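Local coordinates for hypothetical protein PAE2754 (Pyrobaculum aerophilum, PDB 1V8P), which is a PIN-domain exonuclease and probable VapC-type toxin, probably slow on single-stranded DNA, is predicted to cleave RNA with magnesium, and assembles as a tetramer, at residues C[36-41]-C[66-71]. The protein carries 1 engineered substitution. Sequence-based numbering, arbitrary orientation.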
# COMPACT_ATOMS: atom_id res chain seq x y z
N ALA C 36 -6.41 15.56 5.31
CA ALA C 36 -6.98 16.79 5.87
C ALA C 36 -8.36 16.53 6.44
O ALA C 36 -8.68 16.92 7.57
CB ALA C 36 -7.08 17.87 4.80
N LEU C 37 -9.18 15.87 5.62
CA LEU C 37 -10.54 15.51 6.00
C LEU C 37 -10.47 14.84 7.36
O LEU C 37 -11.24 15.16 8.26
CB LEU C 37 -11.12 14.55 4.95
CG LEU C 37 -12.57 14.06 5.02
CD1 LEU C 37 -12.75 13.11 6.18
CD2 LEU C 37 -13.49 15.24 5.13
N TYR C 38 -9.52 13.92 7.52
CA TYR C 38 -9.36 13.23 8.78
C TYR C 38 -9.09 14.18 9.94
O TYR C 38 -9.65 14.02 11.01
CB TYR C 38 -8.22 12.21 8.68
CG TYR C 38 -8.61 10.83 9.16
CD1 TYR C 38 -9.50 10.04 8.42
CD2 TYR C 38 -8.11 10.31 10.35
CE1 TYR C 38 -9.88 8.78 8.87
CE2 TYR C 38 -8.47 9.05 10.81
CZ TYR C 38 -9.36 8.29 10.06
OH TYR C 38 -9.72 7.03 10.51
N ALA C 39 -8.24 15.18 9.75
CA ALA C 39 -7.97 16.12 10.83
C ALA C 39 -9.23 16.94 11.12
O ALA C 39 -9.65 17.09 12.26
CB ALA C 39 -6.81 17.05 10.45
N LEU C 40 -9.84 17.46 10.05
CA LEU C 40 -11.05 18.25 10.15
C LEU C 40 -12.18 17.55 10.90
O LEU C 40 -13.00 18.20 11.55
CB LEU C 40 -11.53 18.62 8.74
CG LEU C 40 -10.68 19.62 7.97
CD1 LEU C 40 -11.12 19.67 6.51
CD2 LEU C 40 -10.78 20.98 8.63
N ALA C 41 -12.22 16.22 10.80
CA ALA C 41 -13.28 15.45 11.45
C ALA C 41 -13.46 15.78 12.93
O ALA C 41 -14.53 15.57 13.48
CB ALA C 41 -13.03 13.94 11.27
N ASN C 66 -10.58 3.66 4.19
CA ASN C 66 -9.44 2.78 4.31
C ASN C 66 -8.60 3.12 5.53
O ASN C 66 -7.98 2.24 6.12
CB ASN C 66 -8.59 2.86 3.05
CG ASN C 66 -7.68 1.66 2.88
OD1 ASN C 66 -6.45 1.77 3.03
ND2 ASN C 66 -8.27 0.50 2.58
N ALA C 67 -8.57 4.39 5.91
CA ALA C 67 -7.79 4.79 7.08
C ALA C 67 -8.47 4.29 8.36
O ALA C 67 -7.82 3.74 9.25
CB ALA C 67 -7.63 6.30 7.13
N LEU C 68 -9.79 4.48 8.44
CA LEU C 68 -10.55 4.05 9.62
C LEU C 68 -10.44 2.52 9.70
O LEU C 68 -10.30 1.94 10.78
CB LEU C 68 -12.02 4.45 9.49
CG LEU C 68 -12.82 4.76 10.77
CD1 LEU C 68 -14.24 4.24 10.60
CD2 LEU C 68 -12.17 4.14 12.00
N TRP C 69 -10.49 1.89 8.53
CA TRP C 69 -10.37 0.45 8.43
C TRP C 69 -9.09 -0.01 9.12
O TRP C 69 -9.13 -0.93 9.93
CB TRP C 69 -10.35 0.02 6.97
CG TRP C 69 -10.06 -1.45 6.77
CD1 TRP C 69 -10.85 -2.51 7.15
CD2 TRP C 69 -8.89 -2.03 6.17
NE1 TRP C 69 -10.23 -3.70 6.83
CE2 TRP C 69 -9.03 -3.43 6.24
CE3 TRP C 69 -7.73 -1.49 5.60
CZ2 TRP C 69 -8.06 -4.31 5.74
CZ3 TRP C 69 -6.76 -2.37 5.10
CH2 TRP C 69 -6.93 -3.76 5.18
N LYS C 70 -7.96 0.62 8.80
CA LYS C 70 -6.69 0.22 9.40
C LYS C 70 -6.69 0.37 10.91
O LYS C 70 -6.04 -0.40 11.61
CB LYS C 70 -5.51 1.05 8.84
CG LYS C 70 -5.26 0.92 7.35
CD LYS C 70 -4.04 1.72 6.94
CE LYS C 70 -3.98 1.88 5.43
NZ LYS C 70 -2.63 2.27 4.92
N GLU C 71 -7.40 1.37 11.42
CA GLU C 71 -7.44 1.55 12.86
C GLU C 71 -8.24 0.40 13.46
O GLU C 71 -7.85 -0.17 14.48
CB GLU C 71 -8.07 2.90 13.23
CG GLU C 71 -7.26 4.10 12.81
CD GLU C 71 -7.90 5.41 13.22
OE1 GLU C 71 -9.04 5.38 13.73
OE2 GLU C 71 -7.28 6.48 13.02
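Tyr38 on helix 34-40 and Ala67 on helix 58-73 of the PIN domain have the nearest CA atoms across the contact, 8.8 Å apart. The axes of 36-40 and 66-71 run 12.0 Å apart at 66° to each other, too wide for backbone contact. Tyr38 alone carries the contact from 36-41, reaching Ala67, Leu68 and Glu71. Along one flank of the ring, Tyr38 CE1 packs obliquely against the Ala67 methyl, 3.8 Å from its CB. Tyr38 OH ends beside the backbone of Leu68, nearest its CA at 3.2 Å, and the Leu68 side chain lies beside it. Glu71 approaches from the opposite direction, its extended chain bringing OE2 to the ring edge, near its plane, with the ring and carboxylate planes 84° apart; Glu71 OE2 sits 3.6 Å from Tyr38 CE2. That carboxylate also forms a salt bridge through OE1 to Arg76. Helix 79-91 touches both segments, through Leu37 and Leu68, and Leu68 also packs on Leu105 of the second subunit. Asp33, a predicted magnesium ligand, accepts through OD1 a hydrogen bond from Ala36 N. Tyr38 OH also comes within 3.3 Å of Leu68 N, but at an angle too poor for a hydrogen bond.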